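Local atomic coordinates of phenylalanine--tRNA ligase beta subunit (Bacteroides fragilis, PDB entry 3IG2), a protein that forms the core domain of the beta subunit of the tetrameric, magnesium-dependent enzyme that uses ATP to join L-phenylalanine to tRNA(Phe). Residues Asn23-Asn28 and Leu70-His75; Gln63-Gly68 and Phe86-Asn91; Leu117-Lys122 and Lys141-Asn146; Val188-Leu193 and Asp199-Tyr204. All blocks are in the same frame, centred on the assembly; numbering follows the deposited sequence.

In the fold
Four contacts illustrate how one mixed sheet is furnished differently along its width. Contacts 2 and 3 are buried; contact 1 lies at the surface and contact 4 is partly buried. Contacts 1 and 2 both use helix 66-75 and adjoin through neighbouring strands 23-24 and 85-95, where Glu88 accepts from Asn27 N. Contact 3 sets helix 134-150 against strand 109-121 with purely apolar chemistry. Its strand is the neighbour of strand 200-207, the partner in contact 4, which adds a backbone bond and a water to its aliphatic packing. Trp118, from the segment 117-122, touches Ile25 and Leu65, linking contacts 1 and 2 to the middle of the sheet.

Contact 1: Asn23-Asn28 and Leu70-His75; sequences NEILNN and LESIAH
Ser72, on helix 66-75, faces Ile25 and Asn27, on the segment that runs on from strand 23-24, outermost in the sheet of this chain. The apolar share belongs to Ile25. With chi1 at 62°, its CG1 lies between the backbone N and the carbonyl carbon, and this branch carries the terminal methyl to the helix. There CD1 stands 3.7 Å from Ser72 OG and 3.9 Å from Ser72 CB, so one methyl meets both heavy atoms of the serine side chain. Ile25 also rests on Phe86 and Trp118 of the sheet beneath.

The polar share is less sharply defined. The amide group of Asn27 lies close to the serine hydroxyl, with CG of Asn27 3.5 Å from OG of Ser72. The hydroxyl itself is hydrogen-bonded to Gly68 O, one turn back along its own helix. The backbone N of Asn27 donates to the carboxylate of Glu88 on strand 85-95.

In this catalytic-like module of the synthetase, the contact joins a helix to that outer segment at the surface. Its chemistry implies a modest interface: a hydroxyl committed to its helix offers the amide a polar patch, while serine CB and OG take the isoleucine methyl by van der Waals contact.

Contact 2: Gln63-Gly68 and Phe86-Asn91; sequences QTLLFG and FFEFGN
Leu65, in the turn that leads into helix 66-75, pushes its branched end against strand 85-95, and the resulting interface has a close-packed side and a looser, hydrated one. It seats this turn on the mixed sheet of the catalytic-like domain. On the close side, CD1 of Leu65 approaches the backbone carbonyl of Glu88, 3.7 Å from its O atom. CD2 lies 4.4 Å from Gly90 O. Gly90 has no side chain, so the leucine can settle directly over the strand's backbone here; the nearest CA atoms, those of Leu65 and Gly90, are 7.4 Å apart. Trp118 and Tyr204 also touch Leu65, extending the apolar surroundings.

The looser side follows the side chain of Glu88. An extended chain (chi1 174°, chi2 174°) sets the carboxylate alongside the CD2 methyl, its CD 4.5 Å from Leu65 CD2. Between this carboxylate and the loop sits a water, 2.7 Å from Leu65 O and also 2.7 Å from Glu88 OE1. It can donate to either, although more acceptors surround it than it has protons. The other carboxylate oxygen, OE2, is held by a salt bridge from Arg62 and by Asn27 N.

Thr64 shapes the approach from the loop, since its OG1 accepts from Leu66 N at 3.1 Å, a capping bond in the turn that leads into the helix. On strand 85-95, Phe87 and Phe89 turn instead toward helix 6-19.

The chemistry implies that a buried carboxylate can border an aliphatic contact when an arginine, a backbone N-H and a water attend it; the positive partner and the N-H donor would probably favour its charged form.

Contact 3: Leu117-Lys122 and Lys141-Asn146; sequences LWVTGK and KAYVEN
Leu117 and Val119 of strand 109-121 pack against Tyr143 and Val144 of helix 134-150 in a helix-on-sheet layer of the class II synthetase-like fold. The short axes run 152° apart in direction and come within 10.7 Å. Residues two apart on the strand point to the same face; Tyr143 takes both, and Val144 meets Leu117 alone.

Conformation decides which atoms meet. Leu117 is extended beyond CG, with chi2 at -177°, and this carries CD1 out toward the helix. That single methyl reaches two neighbours: it is 4.3 Å from Tyr143 CB and 4.4 Å from Val144 CG2. It thus lies beside the base of the tyrosine, leaving the ring to reach along the sheet. In Tyr143 a chi1 of -62° swings CG beside its backbone N and sends the ring toward Val119.

Other parts of the fold enclose the group. Phe22 touches Val119 and meets the Tyr143 ring edge-to-face, while Leu17 of helix 6-19 packs on Leu117 and Ala205 of strand 200-207 on Val144. All three contacts between the segments are apolar. Partway along the tyrosine ring, Val119 CG2 approaches obliquely and lies 4.4 Å from Tyr143 CE2.

Contact 4: Val188-Leu193 and Asp199-Tyr204; sequences VTKKML and DNEVYY
Leu193 lays its forked end across Val202 where helix 190-195 folds back over strand 200-207. The fit is tight: CD2 of Leu193 presses on CG2 of Val202 at 3.5 Å. The other methyl, CD1, drops over the strand's backbone, 3.6 Å from Asn200 O, so the fork straddles backbone and valine.

A second bump comes from Val188. Its CG2, placed beside the backbone N, lies 3.4 Å from Val202 O and is flanked by Val202 CG1 and Tyr204 CB, the latter 3.8 Å away. The same residue bonds through its backbone, since Val188 N donates to Val202 O at 3.0 Å, almost straight at 174°. Next to this bond a water takes over the pairing, donating to Val188 O and accepting from Val202 N, and so marks where the strands part.

On the exposed side, Lys190 bends toward Glu201, but its NZ stays 4.9 Å from OE2 of Glu201. Glu201 OE1 instead accepts from Tyr203 OH. Thr189 caps the helix start by accepting from N of Met192, modelled as selenomethionine.

The contact thus closes the antiparallel pairing of strands 181-188 and 200-207 with the short helix between them. Ile73 of helix 66-75 covers Val202, and Trp118 of strand 109-121 meets the Tyr204 ring.

Contact 1: Asn23-Asn28 and Leu70-His75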
# COMPACT_ATOMS: atom_id res chain seq x y z
N ASN B 23 -8.39 0.94 13.11
CA ASN B 23 -9.85 0.86 13.26
C ASN B 23 -10.30 1.77 14.38
O ASN B 23 -9.69 1.78 15.44
CB ASN B 23 -10.26 -0.57 13.65
CG ASN B 23 -9.91 -1.58 12.58
OD1 ASN B 23 -10.45 -1.54 11.48
ND2 ASN B 23 -8.98 -2.48 12.88
N GLU B 24 -11.39 2.51 14.17
CA GLU B 24 -11.99 3.29 15.22
C GLU B 24 -12.69 2.42 16.29
O GLU B 24 -13.37 1.44 15.96
CB GLU B 24 -12.98 4.31 14.62
CG GLU B 24 -13.41 5.37 15.63
CD GLU B 24 -14.17 6.58 15.01
OE1 GLU B 24 -14.68 7.41 15.79
OE2 GLU B 24 -14.23 6.71 13.77
N ILE B 25 -12.53 2.77 17.56
CA ILE B 25 -13.25 2.08 18.63
C ILE B 25 -14.08 3.06 19.44
O ILE B 25 -13.87 4.27 19.39
CB ILE B 25 -12.31 1.26 19.59
CG1 ILE B 25 -11.32 2.19 20.30
CG2 ILE B 25 -11.65 0.09 18.80
CD1 ILE B 25 -10.43 1.54 21.41
N LEU B 26 -15.04 2.51 20.19
CA LEU B 26 -15.92 3.36 20.96
C LEU B 26 -16.11 2.69 22.29
O LEU B 26 -16.61 1.59 22.34
CB LEU B 26 -17.25 3.49 20.23
CG LEU B 26 -18.03 4.80 20.31
CD1 LEU B 26 -18.32 5.30 21.75
CD2 LEU B 26 -17.36 5.90 19.44
N ASN B 27 -15.70 3.34 23.36
CA ASN B 27 -15.83 2.78 24.70
C ASN B 27 -16.78 3.61 25.59
O ASN B 27 -16.93 4.82 25.40
CB ASN B 27 -14.45 2.60 25.37
CG ASN B 27 -13.58 1.51 24.68
OD1 ASN B 27 -12.52 1.79 24.13
ND2 ASN B 27 -14.03 0.31 24.72
N ASN B 28 -17.41 2.95 26.55
CA ASN B 28 -18.32 3.62 27.45
C ASN B 28 -17.60 4.69 28.24
O ASN B 28 -16.47 4.52 28.64
CB ASN B 28 -18.88 2.63 28.46
CG ASN B 28 -19.95 1.73 27.88
OD1 ASN B 28 -20.64 2.06 26.91
ND2 ASN B 28 -20.11 0.59 28.52
N LEU B 70 -7.35 -0.26 26.68
CA LEU B 70 -6.66 -1.45 27.17
C LEU B 70 -7.65 -2.60 27.29
O LEU B 70 -7.30 -3.72 26.97
CB LEU B 70 -5.94 -1.22 28.49
CG LEU B 70 -4.77 -0.24 28.51
CD1 LEU B 70 -4.23 -0.13 29.92
CD2 LEU B 70 -3.66 -0.61 27.53
N GLU B 71 -8.87 -2.33 27.75
CA GLU B 71 -9.95 -3.32 27.74
C GLU B 71 -10.23 -3.85 26.32
O GLU B 71 -10.35 -5.07 26.12
CB GLU B 71 -11.24 -2.75 28.32
CG GLU B 71 -11.21 -2.43 29.80
CD GLU B 71 -12.39 -1.55 30.22
OE1 GLU B 71 -13.13 -1.10 29.33
OE2 GLU B 71 -12.61 -1.32 31.43
N SER B 72 -10.30 -2.94 25.35
CA SER B 72 -10.54 -3.29 23.94
C SER B 72 -9.42 -4.17 23.39
O SER B 72 -9.70 -5.11 22.66
CB SER B 72 -10.67 -2.03 23.06
OG SER B 72 -11.79 -1.24 23.43
N ILE B 73 -8.17 -3.85 23.72
CA ILE B 73 -7.02 -4.65 23.26
C ILE B 73 -7.13 -6.06 23.84
O ILE B 73 -6.99 -7.05 23.11
CB ILE B 73 -5.65 -4.01 23.60
CG1 ILE B 73 -5.34 -2.85 22.63
CG2 ILE B 73 -4.54 -5.04 23.51
CD1 ILE B 73 -4.32 -1.86 23.16
N ALA B 74 -7.40 -6.13 25.14
CA ALA B 74 -7.68 -7.38 25.83
C ALA B 74 -8.78 -8.22 25.14
O ALA B 74 -8.56 -9.42 24.91
CB ALA B 74 -8.03 -7.13 27.30
N HIS B 75 -9.92 -7.62 24.80
CA HIS B 75 -11.01 -8.32 24.10
C HIS B 75 -10.75 -8.63 22.60
O HIS B 75 -11.47 -9.45 21.99
CB HIS B 75 -12.36 -7.59 24.30

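Contact 2: Gln63-Gly68 and Phe86-Asn91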
# COMPACT_ATOMS: atom_id res chain seq x y z
N GLN B 63 -11.82 9.70 33.35
CA GLN B 63 -10.91 10.83 33.37
C GLN B 63 -9.94 10.75 32.20
O GLN B 63 -9.40 11.76 31.77
CB GLN B 63 -10.11 10.82 34.67
CG GLN B 63 -9.89 12.18 35.24
CD GLN B 63 -9.10 12.17 36.55
OE1 GLN B 63 -9.30 11.32 37.45
NE2 GLN B 63 -8.21 13.14 36.68
N THR B 64 -9.69 9.52 31.72
CA THR B 64 -8.78 9.28 30.61
C THR B 64 -9.42 8.27 29.67
O THR B 64 -10.17 7.38 30.12
CB THR B 64 -7.38 8.75 31.09
OG1 THR B 64 -6.53 8.49 29.96
CG2 THR B 64 -7.49 7.47 31.94
N LEU B 65 -9.08 8.37 28.39
CA LEU B 65 -9.42 7.30 27.44
C LEU B 65 -8.64 6.01 27.61
O LEU B 65 -9.06 4.94 27.13
CB LEU B 65 -9.20 7.79 26.00
CG LEU B 65 -10.10 8.96 25.55
CD1 LEU B 65 -9.85 9.19 24.09
CD2 LEU B 65 -11.54 8.65 25.80
N LEU B 66 -7.48 6.08 28.24
CA LEU B 66 -6.54 4.96 28.19
C LEU B 66 -7.18 3.60 28.49
O LEU B 66 -7.03 2.64 27.71
CB LEU B 66 -5.43 5.18 29.21
CG LEU B 66 -4.48 4.01 29.44
CD1 LEU B 66 -3.69 3.73 28.17
CD2 LEU B 66 -3.54 4.38 30.57
N PHE B 67 -7.86 3.52 29.64
CA PHE B 67 -8.28 2.21 30.16
C PHE B 67 -9.28 1.48 29.26
O PHE B 67 -9.17 0.26 29.08
CB PHE B 67 -8.82 2.35 31.57
CG PHE B 67 -7.83 2.96 32.52
CD1 PHE B 67 -6.58 2.40 32.70
CD2 PHE B 67 -8.16 4.10 33.25
CE1 PHE B 67 -5.67 2.96 33.60
CE2 PHE B 67 -7.27 4.66 34.15
CZ PHE B 67 -6.03 4.11 34.32
N GLY B 68 -10.22 2.21 28.68
CA GLY B 68 -11.13 1.59 27.76
C GLY B 68 -10.40 0.95 26.59
O GLY B 68 -10.77 -0.13 26.16
N PHE B 86 -5.75 1.05 17.09
CA PHE B 86 -7.04 1.60 17.42
C PHE B 86 -6.98 3.11 17.65
O PHE B 86 -5.96 3.64 18.08
CB PHE B 86 -7.54 0.97 18.73
CG PHE B 86 -7.87 -0.48 18.63
CD1 PHE B 86 -8.42 -1.03 17.47
CD2 PHE B 86 -7.68 -1.31 19.72
CE1 PHE B 86 -8.75 -2.40 17.40
CE2 PHE B 86 -8.01 -2.67 19.68
CZ PHE B 86 -8.54 -3.21 18.51
N PHE B 87 -8.09 3.78 17.38
CA PHE B 87 -8.22 5.16 17.79
C PHE B 87 -9.63 5.43 18.30
O PHE B 87 -10.58 4.75 17.90
CB PHE B 87 -7.81 6.15 16.68
CG PHE B 87 -8.76 6.24 15.53
CD1 PHE B 87 -9.75 7.21 15.51
CD2 PHE B 87 -8.64 5.38 14.43
CE1 PHE B 87 -10.63 7.31 14.44
CE2 PHE B 87 -9.53 5.46 13.35
CZ PHE B 87 -10.53 6.42 13.35
N GLU B 88 -9.75 6.43 19.17
CA GLU B 88 -11.05 6.78 19.70
C GLU B 88 -11.10 8.27 19.93
O GLU B 88 -10.17 8.83 20.47
CB GLU B 88 -11.33 6.01 20.99
CG GLU B 88 -12.63 6.45 21.69
CD GLU B 88 -12.96 5.59 22.89
OE1 GLU B 88 -12.06 4.82 23.33
OE2 GLU B 88 -14.13 5.67 23.38
N PHE B 89 -12.18 8.90 19.45
CA PHE B 89 -12.53 10.24 19.87
C PHE B 89 -13.56 10.15 20.99
O PHE B 89 -14.54 9.42 20.89
CB PHE B 89 -13.17 11.01 18.73
CG PHE B 89 -12.22 11.41 17.66
CD1 PHE B 89 -11.57 12.61 17.73
CD2 PHE B 89 -12.01 10.59 16.57
CE1 PHE B 89 -10.69 13.00 16.75
CE2 PHE B 89 -11.13 10.97 15.55
CZ PHE B 89 -10.45 12.19 15.65
N GLY B 90 -13.34 10.91 22.07
CA GLY B 90 -14.31 10.88 23.15
C GLY B 90 -14.09 11.96 24.19
O GLY B 90 -12.99 12.51 24.32
N ASN B 91 -15.15 12.27 24.93
CA ASN B 91 -15.04 13.16 26.07
C ASN B 91 -14.50 12.43 27.28
O ASN B 91 -14.82 11.25 27.48
CB ASN B 91 -16.40 13.73 26.44
CG ASN B 91 -16.93 14.75 25.41
OD1 ASN B 91 -18.03 14.60 24.92
ND2 ASN B 91 -16.14 15.76 25.10
O HOH W 1 -11.42 4.47 25.96

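Contact 3: Leu117-Lys122 and Lys141-Asn146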
# COMPACT_ATOMS: atom_id res chain seq x y z
N LEU B 117 -4.90 7.10 20.66
CA LEU B 117 -4.37 6.09 19.75
C LEU B 117 -3.67 5.03 20.56
O LEU B 117 -2.93 5.35 21.47
CB LEU B 117 -3.27 6.67 18.84
CG LEU B 117 -3.45 7.99 18.12
CD1 LEU B 117 -2.20 8.26 17.24
CD2 LEU B 117 -4.70 7.99 17.31
N TRP B 118 -3.89 3.78 20.16
CA TRP B 118 -3.25 2.62 20.74
C TRP B 118 -2.65 1.77 19.65
O TRP B 118 -3.33 1.38 18.69
CB TRP B 118 -4.25 1.75 21.47
CG TRP B 118 -4.93 2.38 22.65
CD1 TRP B 118 -4.63 2.19 23.98
CD2 TRP B 118 -6.08 3.23 22.61
NE1 TRP B 118 -5.54 2.89 24.77
CE2 TRP B 118 -6.43 3.54 23.95
CE3 TRP B 118 -6.86 3.78 21.56
CZ2 TRP B 118 -7.51 4.37 24.27
CZ3 TRP B 118 -7.96 4.58 21.88
CH2 TRP B 118 -8.27 4.86 23.23
N VAL B 119 -1.38 1.43 19.80
CA VAL B 119 -0.76 0.54 18.81
C VAL B 119 -0.08 -0.58 19.57
O VAL B 119 0.76 -0.30 20.42
CB VAL B 119 0.31 1.26 17.96
CG1 VAL B 119 1.08 0.21 17.06
CG2 VAL B 119 -0.29 2.42 17.15
N THR B 120 -0.40 -1.84 19.27
CA THR B 120 0.27 -2.95 19.96
C THR B 120 1.58 -3.31 19.28
O THR B 120 1.79 -3.03 18.09
CB THR B 120 -0.62 -4.22 20.14
OG1 THR B 120 -0.94 -4.77 18.86
CG2 THR B 120 -1.90 -3.88 20.85
N GLY B 121 2.48 -3.91 20.05
CA GLY B 121 3.77 -4.30 19.55
C GLY B 121 4.05 -5.75 19.87
O GLY B 121 3.15 -6.59 19.81
N LYS B 122 5.30 -6.02 20.22
CA LYS B 122 5.74 -7.38 20.43
C LYS B 122 5.16 -7.91 21.71
O LYS B 122 4.79 -7.13 22.61
CB LYS B 122 7.26 -7.44 20.55
CG LYS B 122 7.81 -6.69 21.77
CD LYS B 122 9.32 -6.83 21.95
CE LYS B 122 10.09 -5.93 21.01
NZ LYS B 122 9.96 -4.49 21.34
N LYS B 141 5.47 8.28 17.24
CA LYS B 141 5.76 9.71 16.97
C LYS B 141 5.30 10.14 15.54
O LYS B 141 4.74 11.26 15.32
CB LYS B 141 7.31 9.91 17.09
CG LYS B 141 7.70 11.40 17.28
CD LYS B 141 9.22 11.53 17.37
CE LYS B 141 9.67 12.96 17.63
NZ LYS B 141 9.62 13.79 16.38
N ALA B 142 5.55 9.22 14.57
CA ALA B 142 5.19 9.49 13.13
C ALA B 142 3.65 9.70 12.93
O ALA B 142 3.17 10.52 12.14
CB ALA B 142 5.76 8.39 12.14
N TYR B 143 2.84 8.79 13.58
CA TYR B 143 1.38 8.92 13.46
C TYR B 143 0.94 10.26 14.07
O TYR B 143 0.09 10.97 13.53
CB TYR B 143 0.64 7.73 14.10
CG TYR B 143 0.91 6.36 13.48
CD1 TYR B 143 0.48 6.05 12.18
CD2 TYR B 143 1.58 5.36 14.20
CE1 TYR B 143 0.73 4.79 11.62
CE2 TYR B 143 1.84 4.11 13.65
CZ TYR B 143 1.41 3.83 12.37
OH TYR B 143 1.66 2.58 11.85
N VAL B 144 1.53 10.62 15.20
CA VAL B 144 1.21 11.88 15.88
C VAL B 144 1.64 13.07 15.00
O VAL B 144 0.90 14.02 14.85
CB VAL B 144 1.78 11.95 17.33
CG1 VAL B 144 1.41 13.38 17.93
CG2 VAL B 144 1.29 10.81 18.23
N GLU B 145 2.82 12.97 14.39
CA GLU B 145 3.36 14.08 13.57
C GLU B 145 2.44 14.34 12.38
O GLU B 145 2.15 15.49 12.03
CB GLU B 145 4.77 13.77 13.08
CG GLU B 145 5.15 14.65 11.87
CD GLU B 145 6.62 14.79 11.65
OE1 GLU B 145 7.41 13.99 12.17
OE2 GLU B 145 7.00 15.73 10.92
N ASN B 146 1.95 13.26 11.78
CA ASN B 146 1.11 13.36 10.58
C ASN B 146 -0.29 13.86 10.90
O ASN B 146 -0.92 14.55 10.08
CB ASN B 146 1.12 12.05 9.82
CG ASN B 146 2.43 11.84 9.08
OD1 ASN B 146 3.03 12.81 8.60
ND2 ASN B 146 2.88 10.58 8.99

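Contact 4: Val188-Leu193 and Asp199-Tyr204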
# COMPACT_ATOMS: atom_id res chain seq x y z
N VAL B 188 3.37 2.16 27.31
CA VAL B 188 2.59 1.91 28.51
C VAL B 188 3.40 1.03 29.46
O VAL B 188 4.05 0.12 29.02
CB VAL B 188 1.19 1.27 28.18
CG1 VAL B 188 0.43 0.82 29.45
CG2 VAL B 188 0.35 2.20 27.35
N THR B 189 3.35 1.31 30.76
CA THR B 189 4.09 0.50 31.74
C THR B 189 3.68 -0.99 31.70
O THR B 189 2.51 -1.32 31.48
CB THR B 189 3.95 1.00 33.20
OG1 THR B 189 2.63 0.73 33.69
CG2 THR B 189 4.24 2.49 33.32
N LYS B 190 4.65 -1.87 31.89
CA LYS B 190 4.42 -3.30 32.02
C LYS B 190 3.39 -3.65 33.11
O LYS B 190 2.52 -4.50 32.90
CB LYS B 190 5.74 -3.98 32.32
CG LYS B 190 6.25 -4.82 31.17
CD LYS B 190 6.60 -4.03 29.93
CE LYS B 190 7.50 -4.86 29.00
NZ LYS B 190 8.71 -5.42 29.69
N LYS B 191 3.50 -3.00 34.27
CA LYS B 191 2.57 -3.22 35.38
C LYS B 191 1.14 -3.00 34.88
O LYS B 191 0.25 -3.80 35.12
CB LYS B 191 2.93 -2.31 36.57
CG LYS B 191 1.82 -2.04 37.59
CD LYS B 191 2.42 -1.53 38.91
CE LYS B 191 1.33 -1.25 39.95
NZ LYS B 191 1.89 -0.69 41.22
N MSE B 192 0.93 -1.93 34.12
CA MSE B 192 -0.40 -1.64 33.60
C MSE B 192 -0.93 -2.62 32.56
O MSE B 192 -2.11 -2.92 32.55
CB MSE B 192 -0.43 -0.22 33.06
CG MSE B 192 -0.60 0.72 34.20
SE MSE B 192 -2.47 1.11 34.26
CE MSE B 192 -2.15 2.33 32.78
N LEU B 193 -0.07 -3.10 31.67
CA LEU B 193 -0.48 -4.12 30.72
C LEU B 193 -0.97 -5.36 31.47
O LEU B 193 -1.98 -5.96 31.13
CB LEU B 193 0.72 -4.50 29.82
CG LEU B 193 1.31 -3.34 29.04
CD1 LEU B 193 2.57 -3.75 28.30
CD2 LEU B 193 0.28 -2.83 28.09
N ASP B 199 -1.12 -8.91 26.74
CA ASP B 199 0.20 -9.58 26.76
C ASP B 199 1.13 -9.13 25.65
O ASP B 199 2.20 -9.69 25.46
CB ASP B 199 0.05 -11.12 26.78
CG ASP B 199 1.13 -11.83 27.63
OD1 ASP B 199 0.86 -12.11 28.83
OD2 ASP B 199 2.23 -12.12 27.11
N ASN B 200 0.79 -8.01 25.01
CA ASN B 200 1.67 -7.34 24.05
C ASN B 200 1.97 -5.95 24.55
O ASN B 200 1.21 -5.36 25.32
CB ASN B 200 1.03 -7.26 22.65
CG ASN B 200 0.92 -8.63 21.97
OD1 ASN B 200 1.75 -9.00 21.11
ND2 ASN B 200 -0.09 -9.39 22.35
N GLU B 201 3.09 -5.40 24.13
CA GLU B 201 3.37 -4.01 24.44
C GLU B 201 2.37 -3.09 23.76
O GLU B 201 1.86 -3.42 22.68
CB GLU B 201 4.78 -3.64 24.01
CG GLU B 201 5.85 -4.43 24.71
CD GLU B 201 7.23 -3.93 24.40
OE1 GLU B 201 7.33 -2.97 23.59
OE2 GLU B 201 8.20 -4.48 24.95
N VAL B 202 2.11 -1.95 24.41
CA VAL B 202 1.12 -0.98 23.92
C VAL B 202 1.74 0.41 23.88
O VAL B 202 2.33 0.87 24.86
CB VAL B 202 -0.16 -0.94 24.81
CG1 VAL B 202 -1.20 0.15 24.25
CG2 VAL B 202 -0.82 -2.29 24.82
N TYR B 203 1.62 1.06 22.74
CA TYR B 203 2.11 2.43 22.58
C TYR B 203 0.85 3.24 22.46
O TYR B 203 -0.04 2.90 21.68
CB TYR B 203 3.02 2.55 21.35
CG TYR B 203 3.94 1.36 21.31
CD1 TYR B 203 3.96 0.51 20.21
CD2 TYR B 203 4.72 1.03 22.42
CE1 TYR B 203 4.77 -0.62 20.20
CE2 TYR B 203 5.53 -0.09 22.42
CZ TYR B 203 5.55 -0.90 21.31
OH TYR B 203 6.34 -2.01 21.33
N TYR B 204 0.75 4.28 23.29
CA TYR B 204 -0.48 5.00 23.50
C TYR B 204 -0.23 6.49 23.35
O TYR B 204 0.75 7.01 23.89
CB TYR B 204 -1.03 4.71 24.92
CG TYR B 204 -2.15 5.60 25.36
CD1 TYR B 204 -3.41 5.52 24.75
CD2 TYR B 204 -1.98 6.51 26.40
CE1 TYR B 204 -4.43 6.33 25.14
CE2 TYR B 204 -3.01 7.33 26.81
CZ TYR B 204 -4.24 7.25 26.17
OH TYR B 204 -5.29 8.04 26.58
O HOH W 2 4.08 -1.31 26.60